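Local coordinates for protein diol-dehydratase (PDB 5I2A) that probably dehydrates diols such as 1,2-propanediol without vitamin B12, as a lyase of the glycyl radical enzyme family, at residues 225-228 against 229-233; 240-243 against 244-247; 268-271 against 272-275. One frame throughout, in Å; residues are numbered along the deposited sequence.

Three short runs of helix, each a contact between residues about one turn apart, follow one another along the chain. Interactions 1 and 2 lie on consecutive helices, 200-233 and 238-253, and pack directly together: their centres are about 8 Å apart, and Ala228 CB meets Ile247 CG2 at 3.8 Å. Both sit far out, about 37 Å from the centre of the chain, with polar residues on their outer sides. Interaction 3, on helix 262-279, lies deeper, about 20 Å from that centre. Its centre is about 20 Å from each of the others, with no direct touch. Helix 200-233 nevertheless joins the two regions, since its residues Val217, Tyr220 and Ala221 pack on 268-275.

Interaction 1 (225-228 against 229-233); sequences AKMA and EEMAE
Met227 and Met231, one helical turn apart, cross at a slant, with SD of Met231 against CG of Met227 at 3.7 Å. Both chains bend at chi3, and long, flexible thioethers suit a half-covered flank because they can follow an uneven apolar surface. CG of Met231 lies anti to its own carbonyl carbon (chi1 -72°), which brings it back over the preceding turn to 3.3 Å from Met227 O. On the exposed flank the extended chain of Lys226 runs obliquely past Glu230, whose OE2 comes within 3.1 Å of Lys226 CE. The ammonium lies farther off, NZ to OE2 being 4.3 Å, so the opposite charges probably attract without forming a salt bridge. Backbone bonds hold the turns, among them Met231 N to Met227 O at 2.9 Å and Ala232 N to Ala228 O at 2.8 Å. Glu229 leans back along the preceding turn, CG 3.5 Å from Ala225 O, and OE2 forms a salt bridge with Lys252. The small side chains of Ala225 and Ala228 let helix 238-253 come close, Ala225 touching Cys251, while the loop residues Ile66 and Ile68 cover the methionine flank of helix 200-233.

Interaction 2 (240-243 against 244-247); sequences RRQE and LLTI
Arg240 lays the flat face of its guanidinium against Leu244, the two side chains crossing at about a right angle. CD2 of Leu244 lies over that face, 3.9 Å from NH2. Arg240 reaches there because its chain sets out with CG opposite the backbone N (chi1 179°) and then bends at chi2 (55°), turning forward along the helix. Arg241 stays extended instead, and CD1 of Leu245 sits over a face of its guanidinium toward the rim, 3.8 Å from NH1. The same methyl meets the folded-back amide of Gln242, with NE2 3.7 Å away. Leucine suits both places: its branched end covers a flat polar group while its stem packs on the helix.

The charged contact runs along the first turn. NH1 of Arg240 gives a hydrogen bond of 3.0 Å to OE1 of Glu243, part of a salt bridge. The oxygen lies in the guanidinium plane, but the donor meets it on the anti side, 24° out of the carboxylate plane. NH1 also bonds the backbone carbonyl of Glu72, and OE2 of Glu243 makes a salt bridge with Arg14; the chain of bonds probably limits the rotation of both groups.

Among the backbone bonds are Leu244 N to Arg240 O at 2.8 Å and Ile247 N to Glu243 O at 3.0 Å. Leu244 touches Met231 and Ala232 of helix 200-233, and Leu245 touches Ala232. The arrangement is that of an amphipathic helix, here the second arm of an alpha-helical hairpin with helix 200-233.

Interaction 3 (268-271 against 272-275); sequences SFWF and IQQV
The carbonyl oxygens of Ser268 to Phe271 accept, in order, the N-H groups of Ile272 to Val275, giving four successive i to i+4 bonds of regular alpha-helix. Gln273 N to Phe269 O is 2.9 Å and almost straight (174°); Gln274 N to Trp270 O is 2.8 Å. The Trp270 ring, carried out with CG anti to the backbone nitrogen (chi1 176°), lies beside the next turn: CB of Gln274 rests over one face, toward the rim, and CG of Gln273 comes 3.8 Å from CZ3. Its NE1 bonds Gly76 O. Gln274 runs alongside Phe271, its OE1 near the ring plane at the edge, 3.9 Å from CD1; that buried oxygen has no hydrogen-bond partner in the model, whereas NE2 bonds Thr78. An alanine in place of Trp270 would remove the indole, and would probably leave Gly76 O without its donor and both glutamine stems less tightly packed. Gln273 suits its buried place: OE1 is bonded to Tyr171 OH, and NE2 to Gln345 OE1 and Ile285 O. Helices 171-190, 200-233 and 309-323 and nearby loops enclose this helix within the pyruvate formate lyase-like region; in glycyl radical enzymes such helices surround a central barrel.

Interaction 1 (225-228 against 229-233)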
loop_
_atom_site.group_PDB
_atom_site.type_symbol
_atom_site.label_atom_id
_atom_site.label_comp_id
_atom_site.label_asym_id
_atom_site.label_seq_id
_atom_site.Cartn_x
_atom_site.Cartn_y
_atom_site.Cartn_z
ATOM N N ALA A 225 -30.032 8.841 21.931
ATOM C CA ALA A 225 -30.799 8.440 23.100
ATOM C C ALA A 225 -30.691 9.506 24.191
ATOM O O ALA A 225 -31.693 9.890 24.800
ATOM C CB ALA A 225 -30.329 7.101 23.608
ATOM N N LYS A 226 -29.479 10.007 24.399
ATOM C CA LYS A 226 -29.241 11.037 25.391
ATOM C C LYS A 226 -29.956 12.315 25.012
ATOM O O LYS A 226 -30.593 12.942 25.856
ATOM C CB LYS A 226 -27.746 11.301 25.562
ATOM C CG LYS A 226 -27.418 12.389 26.571
ATOM C CD LYS A 226 -25.918 12.583 26.686
ATOM C CE LYS A 226 -25.557 13.954 27.242
ATOM N NZ LYS A 226 -24.091 14.220 27.122
ATOM N N MET A 227 -29.859 12.708 23.747
ATOM C CA MET A 227 -30.528 13.916 23.302
ATOM C C MET A 227 -32.049 13.775 23.438
ATOM O O MET A 227 -32.723 14.703 23.865
ATOM C CB MET A 227 -30.155 14.265 21.862
ATOM C CG MET A 227 -30.939 15.457 21.322
ATOM S SD MET A 227 -30.227 16.231 19.863
ATOM C CE MET A 227 -28.815 17.064 20.580
ATOM N N ALA A 228 -32.579 12.610 23.097
ATOM C CA ALA A 228 -34.012 12.400 23.181
ATOM C C ALA A 228 -34.500 12.520 24.628
ATOM O O ALA A 228 -35.553 13.099 24.880
ATOM C CB ALA A 228 -34.389 11.059 22.615
ATOM N N GLU A 229 -33.730 11.970 25.563
ATOM C CA GLU A 229 -34.062 12.035 26.984
ATOM C C GLU A 229 -34.071 13.461 27.510
ATOM O O GLU A 229 -34.965 13.848 28.255
ATOM C CB GLU A 229 -33.079 11.211 27.804
ATOM C CG GLU A 229 -33.370 9.746 27.816
ATOM C CD GLU A 229 -32.299 8.979 28.540
ATOM O OE1 GLU A 229 -31.301 9.608 28.943
ATOM O OE2 GLU A 229 -32.451 7.756 28.708
ATOM N N GLU A 230 -33.070 14.235 27.120
ATOM C CA GLU A 230 -33.005 15.632 27.513
ATOM C C GLU A 230 -34.158 16.435 26.904
ATOM O O GLU A 230 -34.705 17.338 27.547
ATOM C CB GLU A 230 -31.659 16.234 27.114
ATOM C CG GLU A 230 -30.475 15.534 27.783
ATOM C CD GLU A 230 -29.121 16.035 27.305
ATOM O OE1 GLU A 230 -29.065 16.805 26.325
ATOM O OE2 GLU A 230 -28.104 15.659 27.920
ATOM N N MET A 231 -34.542 16.104 25.672
ATOM C CA MET A 231 -35.633 16.822 25.026
ATOM C C MET A 231 -36.962 16.446 25.673
ATOM O O MET A 231 -37.835 17.293 25.845
ATOM C CB MET A 231 -35.669 16.539 23.524
ATOM C CG MET A 231 -34.534 17.207 22.749
ATOM S SD MET A 231 -34.454 16.708 21.019
ATOM C CE MET A 231 -35.976 17.396 20.371
ATOM N N ALA A 232 -37.103 15.174 26.028
ATOM C CA ALA A 232 -38.312 14.699 26.672
ATOM C C ALA A 232 -38.538 15.460 27.976
ATOM O O ALA A 232 -39.664 15.809 28.303
ATOM C CB ALA A 232 -38.240 13.219 26.935
ATOM N N GLU A 233 -37.460 15.733 28.699
ATOM C CA GLU A 233 -37.578 16.387 29.993
ATOM C C GLU A 233 -38.131 17.810 29.864
ATOM O O GLU A 233 -38.791 18.297 30.770
ATOM C CB GLU A 233 -36.225 16.393 30.717
ATOM C CG GLU A 233 -36.275 16.857 32.171
ATOM C CD GLU A 233 -37.224 16.035 33.043
ATOM O OE1 GLU A 233 -37.776 16.604 34.015
ATOM O OE2 GLU A 233 -37.419 14.831 32.768
#

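Interaction 2 (240-243 against 244-247)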
loop_
_atom_site.group_PDB
_atom_site.type_symbol
_atom_site.label_atom_id
_atom_site.label_comp_id
_atom_site.label_asym_id
_atom_site.label_seq_id
_atom_site.Cartn_x
_atom_site.Cartn_y
_atom_site.Cartn_z
ATOM N N ARG A 240 -45.875 13.945 22.528
ATOM C CA ARG A 240 -44.543 14.060 21.942
ATOM C C ARG A 240 -43.470 13.610 22.932
ATOM O O ARG A 240 -42.522 12.921 22.554
ATOM C CB ARG A 240 -44.273 15.497 21.489
ATOM C CG ARG A 240 -42.883 15.720 20.876
ATOM C CD ARG A 240 -42.615 14.754 19.717
ATOM N NE ARG A 240 -41.284 14.933 19.137
ATOM C CZ ARG A 240 -40.716 14.073 18.295
ATOM N NH1 ARG A 240 -41.361 12.976 17.929
ATOM N NH2 ARG A 240 -39.503 14.307 17.819
ATOM N N ARG A 241 -43.630 14.000 24.195
ATOM C CA ARG A 241 -42.738 13.557 25.252
ATOM C C ARG A 241 -42.618 12.038 25.261
ATOM O O ARG A 241 -41.516 11.505 25.328
ATOM C CB ARG A 241 -43.211 14.057 26.618
ATOM C CG ARG A 241 -42.471 13.421 27.782
ATOM C CD ARG A 241 -42.711 14.169 29.088
ATOM N NE ARG A 241 -41.789 13.715 30.127
ATOM C CZ ARG A 241 -41.974 12.625 30.869
ATOM N NH1 ARG A 241 -43.060 11.879 30.699
ATOM N NH2 ARG A 241 -41.073 12.278 31.784
ATOM N N GLN A 242 -43.745 11.341 25.176
ATOM C CA GLN A 242 -43.707 9.883 25.090
ATOM C C GLN A 242 -42.984 9.399 23.832
ATOM O O GLN A 242 -42.322 8.365 23.863
ATOM C CB GLN A 242 -45.117 9.290 25.116
ATOM C CG GLN A 242 -45.766 9.305 26.499
ATOM C CD GLN A 242 -44.831 8.816 27.586
ATOM O OE1 GLN A 242 -44.258 7.729 27.487
ATOM N NE2 GLN A 242 -44.664 9.622 28.629
ATOM N N GLU A 243 -43.134 10.128 22.728
ATOM C CA GLU A 243 -42.467 9.745 21.488
ATOM C C GLU A 243 -40.962 9.842 21.689
ATOM O O GLU A 243 -40.223 8.943 21.305
ATOM C CB GLU A 243 -42.929 10.610 20.307
ATOM C CG GLU A 243 -44.341 10.259 19.832
ATOM C CD GLU A 243 -44.846 11.176 18.742
ATOM O OE1 GLU A 243 -44.153 12.154 18.420
ATOM O OE2 GLU A 243 -45.938 10.913 18.194
ATOM N N LEU A 244 -40.527 10.922 22.332
ATOM C CA LEU A 244 -39.120 11.131 22.627
ATOM C C LEU A 244 -38.582 10.057 23.558
ATOM O O LEU A 244 -37.447 9.594 23.386
ATOM C CB LEU A 244 -38.900 12.517 23.230
ATOM C CG LEU A 244 -39.031 13.653 22.215
ATOM C CD1 LEU A 244 -39.256 14.993 22.896
ATOM C CD2 LEU A 244 -37.799 13.716 21.311
ATOM N N LEU A 245 -39.386 9.651 24.539
ATOM C CA LEU A 245 -38.945 8.612 25.468
ATOM C C LEU A 245 -38.815 7.268 24.761
ATOM O O LEU A 245 -37.938 6.476 25.096
ATOM C CB LEU A 245 -39.893 8.489 26.665
ATOM C CG LEU A 245 -39.817 9.598 27.720
ATOM C CD1 LEU A 245 -40.951 9.431 28.716
ATOM C CD2 LEU A 245 -38.460 9.584 28.434
ATOM N N THR A 246 -39.682 7.010 23.787
ATOM C CA THR A 246 -39.568 5.786 23.000
ATOM C C THR A 246 -38.282 5.824 22.155
ATOM O O THR A 246 -37.550 4.841 22.090
ATOM C CB THR A 246 -40.787 5.566 22.085
ATOM O OG1 THR A 246 -41.953 5.342 22.886
ATOM C CG2 THR A 246 -40.565 4.347 21.186
ATOM N N ILE A 247 -38.008 6.976 21.546
ATOM C CA ILE A 247 -36.792 7.167 20.758
ATOM C C ILE A 247 -35.556 6.839 21.607
ATOM O O ILE A 247 -34.656 6.124 21.158
ATOM C CB ILE A 247 -36.699 8.615 20.192
ATOM C CG1 ILE A 247 -37.718 8.813 19.075
ATOM C CG2 ILE A 247 -35.325 8.898 19.636
ATOM C CD1 ILE A 247 -37.865 10.258 18.644
#

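Interaction 3 (268-271 against 272-275)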
loop_
_atom_site.group_PDB
_atom_site.type_symbol
_atom_site.label_atom_id
_atom_site.label_comp_id
_atom_site.label_asym_id
_atom_site.label_seq_id
_atom_site.Cartn_x
_atom_site.Cartn_y
_atom_site.Cartn_z
ATOM N N SER A 268 -32.664 1.065 13.350
ATOM C CA SER A 268 -31.406 0.380 13.115
ATOM C C SER A 268 -31.008 0.494 11.644
ATOM O O SER A 268 -29.893 0.870 11.329
ATOM C CB SER A 268 -31.505 -1.087 13.515
ATOM O OG SER A 268 -30.232 -1.679 13.507
ATOM N N PHE A 269 -31.938 0.166 10.760
ATOM C CA PHE A 269 -31.753 0.390 9.346
ATOM C C PHE A 269 -31.302 1.817 9.060
ATOM O O PHE A 269 -30.316 2.019 8.344
ATOM C CB PHE A 269 -33.031 0.111 8.567
ATOM C CG PHE A 269 -33.040 0.741 7.215
ATOM C CD1 PHE A 269 -32.389 0.136 6.156
ATOM C CD2 PHE A 269 -33.657 1.960 7.006
ATOM C CE1 PHE A 269 -32.371 0.715 4.916
ATOM C CE2 PHE A 269 -33.641 2.545 5.762
ATOM C CZ PHE A 269 -32.996 1.918 4.713
ATOM N N TRP A 270 -32.008 2.802 9.608
ATOM C CA TRP A 270 -31.702 4.181 9.247
ATOM C C TRP A 270 -30.293 4.583 9.705
ATOM O O TRP A 270 -29.584 5.237 8.970
ATOM C CB TRP A 270 -32.716 5.193 9.802
ATOM C CG TRP A 270 -32.269 6.592 9.462
ATOM C CD1 TRP A 270 -31.820 7.544 10.319
ATOM C CD2 TRP A 270 -32.139 7.146 8.141
ATOM N NE1 TRP A 270 -31.456 8.676 9.620
ATOM C CE2 TRP A 270 -31.635 8.449 8.281
ATOM C CE3 TRP A 270 -32.416 6.662 6.854
ATOM C CZ2 TRP A 270 -31.389 9.275 7.187
ATOM C CZ3 TRP A 270 -32.184 7.485 5.767
ATOM C CH2 TRP A 270 -31.678 8.779 5.940
ATOM N N PHE A 271 -29.899 4.204 10.913
ATOM C CA PHE A 271 -28.547 4.522 11.389
ATOM C C PHE A 271 -27.479 3.953 10.439
ATOM O O PHE A 271 -26.501 4.618 10.137
ATOM C CB PHE A 271 -28.341 4.000 12.819
ATOM C CG PHE A 271 -28.812 4.963 13.898
ATOM C CD1 PHE A 271 -28.607 6.329 13.772
ATOM C CD2 PHE A 271 -29.467 4.495 15.027
ATOM C CE1 PHE A 271 -29.033 7.212 14.762
ATOM C CE2 PHE A 271 -29.898 5.371 16.023
ATOM C CZ PHE A 271 -29.686 6.723 15.895
ATOM N N ILE A 272 -27.687 2.739 9.945
ATOM C CA ILE A 272 -26.729 2.152 9.020
ATOM C C ILE A 272 -26.724 2.942 7.706
ATOM O O ILE A 272 -25.660 3.322 7.220
ATOM C CB ILE A 272 -27.019 0.665 8.748
ATOM C CG1 ILE A 272 -26.910 -0.142 10.044
ATOM C CG2 ILE A 272 -26.053 0.131 7.715
ATOM C CD1 ILE A 272 -25.555 0.033 10.782
ATOM N N GLN A 273 -27.913 3.215 7.166
ATOM C CA GLN A 273 -28.055 4.012 5.943
ATOM C C GLN A 273 -27.350 5.356 6.067
ATOM O O GLN A 273 -26.703 5.819 5.129
ATOM C CB GLN A 273 -29.530 4.251 5.609
ATOM C CG GLN A 273 -29.769 4.957 4.273
ATOM C CD GLN A 273 -29.460 4.066 3.063
ATOM O OE1 GLN A 273 -29.299 2.850 3.194
ATOM N NE2 GLN A 273 -29.383 4.679 1.882
ATOM N N GLN A 274 -27.496 5.983 7.226
ATOM C CA GLN A 274 -26.926 7.294 7.457
ATOM C C GLN A 274 -25.403 7.263 7.634
ATOM O O GLN A 274 -24.689 7.996 6.950
ATOM C CB GLN A 274 -27.567 7.953 8.684
ATOM C CG GLN A 274 -27.086 9.385 8.901
ATOM C CD GLN A 274 -27.330 9.889 10.324
ATOM O OE1 GLN A 274 -27.833 9.158 11.175
ATOM N NE2 GLN A 274 -26.974 11.138 10.576
ATOM N N VAL A 275 -24.901 6.424 8.539
ATOM C CA VAL A 275 -23.483 6.531 8.886
ATOM C C VAL A 275 -22.573 6.053 7.750
ATOM O O VAL A 275 -21.450 6.522 7.640
ATOM C CB VAL A 275 -23.117 5.759 10.180
ATOM C CG1 VAL A 275 -23.877 6.333 11.373
ATOM C CG2 VAL A 275 -23.335 4.246 10.015
#